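Local coordinates for hypothetical protein (Parabacteroides distasonis, PDB 4H3W) that is of unknown function but is probably secreted, and folds into two beta-barrel domains, at residues Y48-D53 with L199-A204; I72-I77 with H172-A177; D89-L94 with I163-P168; S248-I253 with D296-L301. All coordinates share one frame; numbering follows the deposited sequence.

Contact 1. Residues Y48-D53 with L199-A204; sequences YVMIYD and LPLTPA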
loop_
_atom_site.group_PDB
_atom_site.type_symbol
_atom_site.label_atom_id
_atom_site.label_comp_id
_atom_site.label_asym_id
_atom_site.label_seq_id
_atom_site.Cartn_x
_atom_site.Cartn_y
_atom_site.Cartn_z
ATOM N N TYR A 48 -8.914 -5.940 1.439
ATOM C CA TYR A 48 -8.125 -5.454 2.566
ATOM C C TYR A 48 -8.292 -3.936 2.752
ATOM O O TYR A 48 -8.109 -3.132 1.829
ATOM C CB TYR A 48 -6.654 -5.795 2.396
ATOM C CG TYR A 48 -6.307 -7.258 2.542
ATOM C CD1 TYR A 48 -6.598 -7.959 3.714
ATOM C CD2 TYR A 48 -5.647 -7.941 1.520
ATOM C CE1 TYR A 48 -6.258 -9.312 3.844
ATOM C CE2 TYR A 48 -5.293 -9.275 1.647
ATOM C CZ TYR A 48 -5.586 -9.957 2.805
ATOM O OH TYR A 48 -5.237 -11.278 2.904
ATOM N N VAL A 49 -8.626 -3.558 3.971
ATOM C CA VAL A 49 -8.796 -2.179 4.329
ATOM C C VAL A 49 -8.203 -1.877 5.702
ATOM O O VAL A 49 -8.496 -2.600 6.655
ATOM C CB VAL A 49 -10.301 -1.873 4.355
ATOM C CG1 VAL A 49 -10.554 -0.439 4.787
ATOM C CG2 VAL A 49 -10.904 -2.138 2.980
HETATM N N MSE A 50 -7.390 -0.823 5.838
HETATM C CA MSE A 50 -6.916 -0.432 7.187
HETATM C C MSE A 50 -7.894 0.535 7.818
HETATM O O MSE A 50 -8.321 1.505 7.173
HETATM C CB MSE A 50 -5.551 0.211 7.101
HETATM C CG MSE A 50 -4.523 -0.805 6.681
HETATM SE SE MSE A 50 -2.781 0.059 6.344
HETATM C CE MSE A 50 -3.166 1.079 4.728
ATOM N N ILE A 51 -8.285 0.290 9.078
ATOM C CA ILE A 51 -9.240 1.137 9.759
ATOM C C ILE A 51 -8.667 1.572 11.109
ATOM O O ILE A 51 -8.157 0.747 11.852
ATOM C CB ILE A 51 -10.591 0.418 9.972
ATOM C CG1 ILE A 51 -11.232 0.118 8.606
ATOM C CG2 ILE A 51 -11.526 1.244 10.844
ATOM C CD1 ILE A 51 -12.643 -0.442 8.656
ATOM N N TYR A 52 -8.724 2.870 11.382
ATOM C CA TYR A 52 -8.417 3.438 12.694
ATOM C C TYR A 52 -9.632 4.187 13.154
ATOM O O TYR A 52 -10.020 5.154 12.501
ATOM C CB TYR A 52 -7.201 4.368 12.623
ATOM C CG TYR A 52 -5.954 3.679 12.124
ATOM C CD1 TYR A 52 -5.657 3.636 10.763
ATOM C CD2 TYR A 52 -5.087 3.070 13.009
ATOM C CE1 TYR A 52 -4.537 2.982 10.306
ATOM C CE2 TYR A 52 -3.972 2.412 12.562
ATOM C CZ TYR A 52 -3.696 2.389 11.205
ATOM O OH TYR A 52 -2.566 1.744 10.764
ATOM N N ASP A 53 -10.270 3.746 14.242
ATOM C CA ASP A 53 -11.468 4.422 14.762
ATOM C C ASP A 53 -11.349 4.757 16.262
ATOM O O ASP A 53 -10.485 4.261 16.956
ATOM C CB ASP A 53 -12.769 3.618 14.489
ATOM C CG ASP A 53 -12.704 2.165 14.963
ATOM O OD1 ASP A 53 -12.016 1.861 15.955
ATOM O OD2 ASP A 53 -13.376 1.317 14.340
ATOM N N LEU A 199 -8.587 3.296 5.084
ATOM C CA LEU A 199 -7.587 3.292 4.008
ATOM C C LEU A 199 -7.695 1.979 3.229
ATOM O O LEU A 199 -7.014 0.985 3.539
ATOM C CB LEU A 199 -6.181 3.513 4.563
ATOM C CG LEU A 199 -5.935 4.672 5.543
ATOM C CD1 LEU A 199 -4.507 4.635 6.058
ATOM C CD2 LEU A 199 -6.234 6.053 4.963
ATOM N N PRO A 200 -8.585 1.934 2.248
ATOM C CA PRO A 200 -8.760 0.729 1.440
ATOM C C PRO A 200 -7.583 0.549 0.504
ATOM O O PRO A 200 -7.182 1.507 -0.168
ATOM C CB PRO A 200 -10.036 1.002 0.629
ATOM C CG PRO A 200 -10.663 2.208 1.236
ATOM C CD PRO A 200 -9.539 2.988 1.866
ATOM N N LEU A 201 -7.069 -0.671 0.432
ATOM C CA LEU A 201 -5.909 -0.934 -0.359
ATOM C C LEU A 201 -6.328 -1.135 -1.818
ATOM O O LEU A 201 -6.232 -2.238 -2.357
ATOM C CB LEU A 201 -5.106 -2.135 0.210
ATOM C CG LEU A 201 -4.513 -1.847 1.599
ATOM C CD1 LEU A 201 -3.832 -3.047 2.217
ATOM C CD2 LEU A 201 -3.515 -0.708 1.513
ATOM N N THR A 202 -6.787 -0.032 -2.428
ATOM C CA THR A 202 -7.045 0.081 -3.852
ATOM C C THR A 202 -6.006 1.036 -4.386
ATOM O O THR A 202 -6.132 2.248 -4.189
ATOM C CB THR A 202 -8.463 0.604 -4.136
ATOM O OG1 THR A 202 -9.391 -0.317 -3.634
ATOM C CG2 THR A 202 -8.755 0.712 -5.615
ATOM N N PRO A 203 -4.921 0.521 -4.962
ATOM C CA PRO A 203 -3.859 1.452 -5.425
ATOM C C PRO A 203 -4.324 2.444 -6.509
ATOM O O PRO A 203 -5.136 2.086 -7.349
ATOM C CB PRO A 203 -2.806 0.526 -6.022
ATOM C CG PRO A 203 -3.078 -0.807 -5.324
ATOM C CD PRO A 203 -4.555 -0.887 -5.171
ATOM N N ALA A 204 -3.814 3.655 -6.435
ATOM C CA ALA A 204 -3.975 4.696 -7.431
ATOM C C ALA A 204 -2.747 4.689 -8.332
ATOM O O ALA A 204 -1.770 4.031 -7.995
ATOM C CB ALA A 204 -4.126 6.047 -6.741
#

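Contact 2. Residues I72-I77 with H172-A177; sequences IASEDI and HLSLSA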
loop_
_atom_site.group_PDB
_atom_site.type_symbol
_atom_site.label_atom_id
_atom_site.label_comp_id
_atom_site.label_asym_id
_atom_site.label_seq_id
_atom_site.Cartn_x
_atom_site.Cartn_y
_atom_site.Cartn_z
ATOM N N ILE A 72 -12.242 22.696 19.179
ATOM C CA ILE A 72 -13.177 22.104 20.147
ATOM C C ILE A 72 -12.918 20.612 20.404
ATOM O O ILE A 72 -13.462 20.027 21.347
ATOM C CB ILE A 72 -14.639 22.340 19.709
ATOM C CG1 ILE A 72 -14.955 21.686 18.369
ATOM C CG2 ILE A 72 -14.912 23.829 19.616
ATOM C CD1 ILE A 72 -16.428 21.725 18.014
ATOM N N ALA A 73 -12.098 19.986 19.575
ATOM C CA ALA A 73 -11.709 18.592 19.792
ATOM C C ALA A 73 -10.448 18.263 18.996
ATOM O O ALA A 73 -10.187 18.897 17.984
ATOM C CB ALA A 73 -12.850 17.639 19.425
ATOM N N SER A 74 -9.658 17.319 19.504
ATOM C CA SER A 74 -8.444 16.852 18.858
ATOM C C SER A 74 -8.226 15.392 19.141
ATOM O O SER A 74 -8.709 14.881 20.158
ATOM C CB SER A 74 -7.231 17.600 19.388
ATOM O OG SER A 74 -7.187 18.900 18.869
ATOM N N GLU A 75 -7.497 14.727 18.263
ATOM C CA GLU A 75 -7.114 13.350 18.510
ATOM C C GLU A 75 -5.846 13.060 17.751
ATOM O O GLU A 75 -5.681 13.510 16.630
ATOM C CB GLU A 75 -8.252 12.402 18.108
ATOM C CG GLU A 75 -7.937 10.907 18.183
ATOM C CD GLU A 75 -8.045 10.284 19.577
ATOM O OE1 GLU A 75 -8.258 10.994 20.587
ATOM O OE2 GLU A 75 -7.913 9.040 19.653
ATOM N N ASP A 76 -4.933 12.345 18.403
ATOM C CA ASP A 76 -3.750 11.797 17.783
ATOM C C ASP A 76 -3.981 10.329 17.578
ATOM O O ASP A 76 -4.293 9.607 18.507
ATOM C CB ASP A 76 -2.511 11.989 18.655
ATOM C CG ASP A 76 -2.141 13.429 18.815
ATOM O OD1 ASP A 76 -1.636 14.028 17.837
ATOM O OD2 ASP A 76 -2.354 13.972 19.920
ATOM N N ILE A 77 -3.814 9.885 16.343
ATOM C CA ILE A 77 -3.989 8.505 15.984
ATOM C C ILE A 77 -2.594 7.967 15.735
ATOM O O ILE A 77 -1.874 8.485 14.882
ATOM C CB ILE A 77 -4.846 8.376 14.712
ATOM C CG1 ILE A 77 -6.134 9.177 14.842
ATOM C CG2 ILE A 77 -5.144 6.911 14.392
ATOM C CD1 ILE A 77 -6.962 9.205 13.586
ATOM N N HIS A 172 -3.093 13.374 12.970
ATOM C CA HIS A 172 -3.686 14.239 13.969
ATOM C C HIS A 172 -4.929 14.904 13.393
ATOM O O HIS A 172 -4.893 15.505 12.305
ATOM C CB HIS A 172 -2.665 15.279 14.447
ATOM C CG HIS A 172 -3.223 16.290 15.400
ATOM N ND1 HIS A 172 -3.288 16.077 16.761
ATOM C CD2 HIS A 172 -3.731 17.528 15.187
ATOM C CE1 HIS A 172 -3.832 17.134 17.343
ATOM N NE2 HIS A 172 -4.113 18.025 16.408
ATOM N N LEU A 173 -6.041 14.756 14.106
ATOM C CA LEU A 173 -7.311 15.355 13.733
ATOM C C LEU A 173 -7.616 16.479 14.676
ATOM O O LEU A 173 -7.527 16.305 15.901
ATOM C CB LEU A 173 -8.461 14.356 13.838
ATOM C CG LEU A 173 -8.333 13.052 13.082
ATOM C CD1 LEU A 173 -9.571 12.178 13.274
ATOM C CD2 LEU A 173 -8.091 13.317 11.601
ATOM N N SER A 174 -8.006 17.610 14.102
ATOM C CA SER A 174 -8.353 18.782 14.848
ATOM C C SER A 174 -9.662 19.390 14.335
ATOM O O SER A 174 -9.739 19.863 13.207
ATOM C CB SER A 174 -7.237 19.812 14.754
ATOM O OG SER A 174 -7.593 20.978 15.446
ATOM N N LEU A 175 -10.675 19.382 15.197
ATOM C CA LEU A 175 -11.979 19.931 14.867
ATOM C C LEU A 175 -12.106 21.326 15.435
ATOM O O LEU A 175 -11.954 21.524 16.656
ATOM C CB LEU A 175 -13.091 19.040 15.423
ATOM C CG LEU A 175 -14.527 19.483 15.143
ATOM C CD1 LEU A 175 -14.836 19.403 13.658
ATOM C CD2 LEU A 175 -15.508 18.638 15.937
ATOM N N SER A 176 -12.372 22.285 14.551
ATOM C CA SER A 176 -12.582 23.667 14.968
ATOM C C SER A 176 -13.970 24.131 14.538
ATOM O O SER A 176 -14.540 23.626 13.575
ATOM C CB SER A 176 -11.477 24.600 14.434
ATOM O OG SER A 176 -11.530 24.730 13.038
ATOM N N ALA A 177 -14.515 25.075 15.304
ATOM C CA ALA A 177 -15.827 25.641 15.037
ATOM C C ALA A 177 -15.780 27.156 15.135
ATOM O O ALA A 177 -14.929 27.702 15.819
ATOM C CB ALA A 177 -16.841 25.093 16.016
#

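Contact 3. Residues D89-L94 with I163-P168; sequences DFVLAL and IVQIVP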
loop_
_atom_site.group_PDB
_atom_site.type_symbol
_atom_site.label_atom_id
_atom_site.label_comp_id
_atom_site.label_asym_id
_atom_site.label_seq_id
_atom_site.Cartn_x
_atom_site.Cartn_y
_atom_site.Cartn_z
ATOM N N ASP A 89 10.975 2.132 1.559
ATOM C CA ASP A 89 10.092 3.222 1.236
ATOM C C ASP A 89 9.054 2.757 0.231
ATOM O O ASP A 89 9.352 1.973 -0.678
ATOM C CB ASP A 89 10.869 4.376 0.628
ATOM C CG ASP A 89 11.811 5.037 1.609
ATOM O OD1 ASP A 89 11.584 5.004 2.848
ATOM O OD2 ASP A 89 12.788 5.625 1.106
ATOM N N PHE A 90 7.834 3.236 0.410
ATOM C CA PHE A 90 6.799 3.060 -0.588
ATOM C C PHE A 90 5.920 4.316 -0.608
ATOM O O PHE A 90 5.961 5.109 0.307
ATOM C CB PHE A 90 6.006 1.766 -0.359
ATOM C CG PHE A 90 5.307 1.658 0.966
ATOM C CD1 PHE A 90 5.999 1.248 2.097
ATOM C CD2 PHE A 90 3.946 1.896 1.078
ATOM C CE1 PHE A 90 5.348 1.091 3.323
ATOM C CE2 PHE A 90 3.292 1.736 2.295
ATOM C CZ PHE A 90 3.993 1.337 3.410
ATOM N N VAL A 91 5.173 4.467 -1.693
ATOM C CA VAL A 91 4.254 5.544 -1.894
ATOM C C VAL A 91 2.855 4.940 -1.846
ATOM O O VAL A 91 2.424 4.269 -2.790
ATOM C CB VAL A 91 4.476 6.240 -3.235
ATOM C CG1 VAL A 91 3.456 7.366 -3.421
ATOM C CG2 VAL A 91 5.896 6.814 -3.322
ATOM N N LEU A 92 2.154 5.241 -0.769
ATOM C CA LEU A 92 0.850 4.651 -0.477
ATOM C C LEU A 92 -0.295 5.483 -1.062
ATOM O O LEU A 92 -1.055 6.081 -0.336
ATOM C CB LEU A 92 0.712 4.485 1.028
ATOM C CG LEU A 92 -0.567 3.782 1.501
ATOM C CD1 LEU A 92 -0.585 2.387 0.940
ATOM C CD2 LEU A 92 -0.676 3.779 3.024
ATOM N N ALA A 93 -0.333 5.574 -2.393
ATOM C CA ALA A 93 -1.340 6.330 -3.147
ATOM C C ALA A 93 -2.544 5.424 -3.375
ATOM O O ALA A 93 -2.430 4.380 -4.043
ATOM C CB ALA A 93 -0.772 6.784 -4.468
ATOM N N LEU A 94 -3.665 5.802 -2.762
ATOM C CA LEU A 94 -4.870 5.033 -2.724
ATOM C C LEU A 94 -5.983 5.811 -3.364
ATOM O O LEU A 94 -5.981 7.058 -3.399
ATOM C CB LEU A 94 -5.281 4.676 -1.258
ATOM C CG LEU A 94 -4.197 4.001 -0.421
ATOM C CD1 LEU A 94 -4.628 3.785 1.023
ATOM C CD2 LEU A 94 -3.838 2.681 -1.086
ATOM N N ILE A 163 -1.879 13.289 1.215
ATOM C CA ILE A 163 -1.246 13.341 2.549
ATOM C C ILE A 163 -1.026 11.903 3.064
ATOM O O ILE A 163 -0.122 11.635 3.854
ATOM C CB ILE A 163 -2.004 14.244 3.594
ATOM C CG1 ILE A 163 -3.105 13.501 4.313
ATOM C CG2 ILE A 163 -2.578 15.533 2.958
ATOM C CD1 ILE A 163 -3.588 14.242 5.536
ATOM N N VAL A 164 -1.902 10.984 2.685
ATOM C CA VAL A 164 -1.769 9.586 3.105
ATOM C C VAL A 164 -0.594 8.907 2.422
ATOM O O VAL A 164 0.032 8.040 3.007
ATOM C CB VAL A 164 -3.079 8.804 2.800
ATOM C CG1 VAL A 164 -2.872 7.300 2.899
ATOM C CG2 VAL A 164 -4.182 9.282 3.721
ATOM N N GLN A 165 -0.281 9.313 1.199
ATOM C CA GLN A 165 0.749 8.586 0.424
ATOM C C GLN A 165 2.167 8.711 1.003
ATOM O O GLN A 165 3.011 7.914 0.672
ATOM C CB GLN A 165 0.719 9.013 -1.050
ATOM C CG GLN A 165 1.334 10.337 -1.423
ATOM C CD GLN A 165 1.218 10.539 -2.928
ATOM O OE1 GLN A 165 0.168 10.327 -3.508
ATOM N NE2 GLN A 165 2.297 10.876 -3.554
ATOM N N ILE A 166 2.415 9.692 1.861
ATOM C CA ILE A 166 3.711 9.791 2.553
ATOM C C ILE A 166 3.990 8.595 3.488
ATOM O O ILE A 166 5.114 8.391 3.913
ATOM C CB ILE A 166 3.852 11.119 3.385
ATOM C CG1 ILE A 166 2.968 11.102 4.635
ATOM C CG2 ILE A 166 3.584 12.342 2.495
ATOM C CD1 ILE A 166 3.157 12.276 5.561
ATOM N N VAL A 167 2.936 7.857 3.837
ATOM C CA VAL A 167 2.960 6.743 4.808
ATOM C C VAL A 167 3.077 7.323 6.229
ATOM O O VAL A 167 4.134 7.427 6.806
ATOM C CB VAL A 167 4.040 5.678 4.543
ATOM C CG1 VAL A 167 3.894 4.540 5.519
ATOM C CG2 VAL A 167 3.926 5.157 3.129
ATOM N N PRO A 168 1.925 7.690 6.811
ATOM C CA PRO A 168 1.960 8.325 8.105
ATOM C C PRO A 168 2.359 7.352 9.202
ATOM O O PRO A 168 2.004 6.169 9.162
ATOM C CB PRO A 168 0.506 8.780 8.315
ATOM C CG PRO A 168 -0.175 8.627 6.994
ATOM C CD PRO A 168 0.569 7.586 6.262
HETATM O O HOH W 1 5.719 8.543 0.111
#

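Contact 4. Residues S248-I253 with D296-L301; sequences SIEMVI and DLNLHL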
loop_
_atom_site.group_PDB
_atom_site.type_symbol
_atom_site.label_atom_id
_atom_site.label_comp_id
_atom_site.label_asym_id
_atom_site.label_seq_id
_atom_site.Cartn_x
_atom_site.Cartn_y
_atom_site.Cartn_z
ATOM N N SER A 248 7.446 -4.560 -12.524
ATOM C CA SER A 248 8.701 -4.584 -13.230
ATOM C C SER A 248 9.577 -5.534 -12.430
ATOM O O SER A 248 9.910 -5.261 -11.250
ATOM C CB SER A 248 9.323 -3.192 -13.323
ATOM O OG SER A 248 10.552 -3.270 -14.005
ATOM N N ILE A 249 9.931 -6.659 -13.049
ATOM C CA ILE A 249 10.595 -7.716 -12.327
ATOM C C ILE A 249 12.089 -7.651 -12.589
ATOM O O ILE A 249 12.561 -7.783 -13.723
ATOM C CB ILE A 249 10.046 -9.098 -12.701
ATOM C CG1 ILE A 249 8.560 -9.174 -12.377
ATOM C CG2 ILE A 249 10.830 -10.198 -11.988
ATOM C CD1 ILE A 249 7.860 -10.329 -13.044
ATOM N N GLU A 250 12.822 -7.527 -11.492
ATOM C CA GLU A 250 14.274 -7.540 -11.495
ATOM C C GLU A 250 14.736 -8.823 -10.818
ATOM O O GLU A 250 14.412 -9.059 -9.662
ATOM C CB GLU A 250 14.787 -6.305 -10.766
ATOM C CG GLU A 250 16.300 -6.149 -10.653
ATOM C CD GLU A 250 16.730 -5.109 -9.579
ATOM O OE1 GLU A 250 15.934 -4.799 -8.642
ATOM O OE2 GLU A 250 17.872 -4.596 -9.678
HETATM N N MSE A 251 15.526 -9.618 -11.526
HETATM C CA MSE A 251 15.960 -10.918 -11.033
HETATM C C MSE A 251 17.337 -10.843 -10.419
HETATM O O MSE A 251 18.290 -10.326 -11.033
HETATM C CB MSE A 251 15.958 -11.906 -12.212
HETATM C CG MSE A 251 16.562 -13.233 -11.773
HETATM SE SE MSE A 251 16.242 -14.649 -13.104
HETATM C CE MSE A 251 14.326 -14.893 -12.835
ATOM N N VAL A 252 17.472 -11.382 -9.207
ATOM C CA VAL A 252 18.765 -11.524 -8.579
ATOM C C VAL A 252 19.035 -12.981 -8.299
ATOM O O VAL A 252 18.216 -13.697 -7.736
ATOM C CB VAL A 252 18.889 -10.714 -7.270
ATOM C CG1 VAL A 252 20.330 -10.759 -6.740
ATOM C CG2 VAL A 252 18.428 -9.271 -7.485
ATOM N N ILE A 253 20.221 -13.417 -8.706
ATOM C CA ILE A 253 20.649 -14.766 -8.481
ATOM C C ILE A 253 21.494 -14.746 -7.225
ATOM O O ILE A 253 22.433 -13.984 -7.163
ATOM C CB ILE A 253 21.489 -15.298 -9.665
ATOM C CG1 ILE A 253 20.741 -15.144 -11.003
ATOM C CG2 ILE A 253 21.887 -16.747 -9.420
ATOM C CD1 ILE A 253 19.477 -15.937 -11.084
ATOM N N ASP A 296 16.044 -14.438 -6.191
ATOM C CA ASP A 296 15.178 -13.372 -5.688
ATOM C C ASP A 296 14.575 -12.586 -6.858
ATOM O O ASP A 296 15.314 -12.086 -7.709
ATOM C CB ASP A 296 15.945 -12.412 -4.791
ATOM C CG ASP A 296 16.063 -12.910 -3.358
ATOM O OD1 ASP A 296 15.201 -13.678 -2.897
ATOM O OD2 ASP A 296 16.996 -12.486 -2.691
ATOM N N LEU A 297 13.247 -12.514 -6.898
ATOM C CA LEU A 297 12.499 -11.659 -7.834
ATOM C C LEU A 297 12.143 -10.391 -7.097
ATOM O O LEU A 297 11.369 -10.427 -6.129
ATOM C CB LEU A 297 11.253 -12.355 -8.319
ATOM C CG LEU A 297 11.416 -13.688 -9.053
ATOM C CD1 LEU A 297 10.088 -14.282 -9.468
ATOM C CD2 LEU A 297 12.319 -13.466 -10.266
ATOM N N ASN A 298 12.802 -9.297 -7.444
ATOM C CA ASN A 298 12.415 -7.984 -6.925
ATOM C C ASN A 298 11.264 -7.420 -7.740
ATOM O O ASN A 298 11.416 -7.098 -8.931
ATOM C CB ASN A 298 13.563 -6.999 -6.937
ATOM C CG ASN A 298 14.710 -7.402 -6.027
ATOM O OD1 ASN A 298 14.546 -8.119 -5.044
ATOM N ND2 ASN A 298 15.871 -6.913 -6.346
ATOM N N LEU A 299 10.107 -7.351 -7.119
ATOM C CA LEU A 299 8.899 -6.944 -7.810
ATOM C C LEU A 299 8.657 -5.473 -7.542
ATOM O O LEU A 299 8.228 -5.095 -6.450
ATOM C CB LEU A 299 7.722 -7.784 -7.352
ATOM C CG LEU A 299 7.865 -9.303 -7.315
ATOM C CD1 LEU A 299 6.594 -9.936 -6.762
ATOM C CD2 LEU A 299 8.179 -9.849 -8.689
ATOM N N HIS A 300 8.956 -4.643 -8.529
ATOM C CA HIS A 300 8.706 -3.201 -8.468
ATOM C C HIS A 300 7.235 -2.942 -8.856
ATOM O O HIS A 300 6.842 -3.077 -10.033
ATOM C CB HIS A 300 9.750 -2.474 -9.338
ATOM C CG HIS A 300 11.171 -2.782 -8.937
ATOM N ND1 HIS A 300 11.912 -1.963 -8.105
ATOM C CD2 HIS A 300 11.977 -3.842 -9.227
ATOM C CE1 HIS A 300 13.114 -2.482 -7.928
ATOM N NE2 HIS A 300 13.175 -3.629 -8.585
ATOM N N LEU A 301 6.398 -2.695 -7.846
ATOM C CA LEU A 301 4.941 -2.594 -8.009
ATOM C C LEU A 301 4.525 -1.175 -8.258
ATOM O O LEU A 301 5.018 -0.248 -7.613
ATOM C CB LEU A 301 4.216 -3.110 -6.752
ATOM C CG LEU A 301 4.687 -4.422 -6.174
ATOM C CD1 LEU A 301 3.973 -4.679 -4.859
ATOM C CD2 LEU A 301 4.450 -5.552 -7.147
#

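Contact 1. Residues Y48-D53 with L199-A204
The terminal methyl CE of Met50, a selenomethionine, lies 3.7 Å from Leu201 CD2 and 3.9 Å from Leu199 CB. The bend at the end of its chain (chi3 -69°) turns CE back toward these partners, and the Met50 and Leu201 side chains cross at about a right angle. Leu201 sends its other methyl, CD1, to Tyr48 CB, while the Tyr48 ring leads off toward Ser29 and Asp30 of helix 29-32. On the other face of the sheet Val49 CG2 rests against the Pro200 ring at CB (4.0 Å).

Between these two faces the strands pair antiparallel. Met50 and Leu199 form a hydrogen-bonded pair, with Leu199 N reaching Met50 O at 2.8 Å and Met50 N returning to Leu199 O. Pro200 falls at a non-hydrogen-bonded position opposite Val49, where its missing N-H costs the ladder nothing. The last rung, Leu201 N to Tyr48 O (3.0 Å), comes as the chain enters an inverse gamma turn centred on Leu201. Strand 41-44 borders strand 47-55 on its far side. Apolar carbon on both faces and three nearly straight backbone bonds imply a buried contact held by backbone pairing and apolar packing, with no charged side chain taking part.

Contact 2. Residues I72-I77 with H172-A177
His172 stands beside Asp76 on one face of an antiparallel ladder. With its CG anti to the backbone N (chi1 175°), the ring runs alongside strand 71-76. CB and CG lie 3.8 and 3.7 Å from Asp76 OD1, and ND1 donates to that same oxygen at 2.8 Å, meeting it from above the carboxylate plane; ring and carboxylate planes are 41° apart. Further round, CE1 approaches Ser74 CB at 4.0 Å. With an alanine at His172, Asp76 OD1 would probably lose its imidazole donor and a gap would open beside Ser74.

Glu75 and Leu173 form a hydrogen-bonded pair, Leu173 N to Glu75 O at 2.8 Å, and Ala73 pairs likewise with Leu175. The regular ladder then breaks in a classic beta bulge: Ile72 and Ala73 both face Leu175, whose O accepts Ile72 N at 2.8 Å and Ala73 N only weakly. On the face opposite His172, Ile72 CD1 fits between Leu175 CD2 (3.8 Å) and Ala177 CB, and Ile77 CD1 meets Leu173 CD1. Strand 71-76 is an outermost strand of its sheet; strand 172-177 is flanked on its other side by strand 109-117, and Tyr195 of strand 194-200 packs on Leu173 and hydrogen-bonds Glu75 OE2.

Contact 3. Residues D89-L94 with I163-P168
Phe90 lays one ring face against Val167, whose CG2 sits 3.9 Å from the ring centroid and 22° off the normal, a CH-pi contact displaced toward the CE2 rim. Two turns face each other here: the chain following from helix 161-164 passes through a type I beta turn from Val164 to Val167, and Val167 has positive phi, while the facing loop makes an inverse gamma turn centred on Leu92. Phe90 CG lies between its own backbone N and carbonyl carbon (chi1 59°), which swings the ring under the turn. The same CG2 methyl also touches Leu92 CB at 3.9 Å, and Val167 CG1 reaches the ring at CZ. Replacing Phe90 by an alanine would probably strip the two methyls of Val167 of their aromatic cover and open a gap beneath the turn.

Leu92 continues the apolar side, with CD2 against Val164 CG1. Beyond them Leu94 and Val164 both pack on Leu199 of strand 194-200, joining both segments to the sheet; Phe86 meets the Phe90 ring edge-to-face.

Gln165 covers the other flank. Its side chain lies beside Val91, pointing the same way, and NE2 comes 3.7 Å from Val91 CG1, while OE1 faces Ala93 CB. NE2 is also weakly hydrogen-bonded to Glu206. The two backbones meet where Leu92 N donates to Gln165 O at 3.2 Å, in the carbonyl plane and on a lone pair. A water gives that oxygen a second hydrogen bond, at 2.8 Å from Gln165 O, and reaches Phe90 O only weakly.

Contact 4. Residues S248-I253 with D296-L301
Glu250 OE1 accepts two side-chain hydrogen bonds from the partner strand, His300 NE2 at 3.0 Å and Asn298 ND2 at 3.1 Å. The donors come from opposite faces of the carboxylate plane, and each aims along its own flat group: OE1 is in the imidazole plane of His300 and in the amide plane of Asn298. Glu250 CG lies anti to the backbone N (chi1 179°) and the chain runs extended, which carries the carboxylate between its two donors. Such a grip would tend to fix its rotation and, probably, to favour the charged form. At the ends of this row Asp296 makes a salt bridge to Arg214 and Ser248 OG bonds to Glu269.

The backbone bonds form an antiparallel ladder between neighbouring strands, probably part of one of the two beta-barrel domains. Ser248-His300, Glu250-Asn298 and Val252-Asp296 are its hydrogen-bonded pairs, Val252 N lying 2.7 Å from Asp296 O.

Apolar contacts fill the other, buried face. Leu297 CD2 touches CE of Met251, a selenomethionine, at 3.6 Å and Ile249 CG2 at 4.0 Å. Ile249 CG1 lies against Leu299 CD2 (3.8 Å), both side chains pointing the same way, and Phe318 packs on Ile249, Leu297 and Leu299.

Contacts 1, 2 and 3 form one connected group, whereas contact 4 stands apart. Contact 1 is the hub: Tyr52 CB packs on Ile77 CG2 of contact 2 at 3.7 Å, and towards contact 3 Ala204 N probably hydrogen-bonds Ala93 O at 2.9 Å while Leu199 CB meets Leu94 CD1. Centres of contacts 1 and 3 are about 11 Å apart. Contacts 2 and 3 adjoin in sequence but make no other touch, their centres about 21 Å apart. Contact 4 forms later in the chain; its nearest atoms stay about 7 Å from contact 3 and about 24 Å from contact 2, on the opposite side of the chain's centre. No active site or ligand is known to relate them.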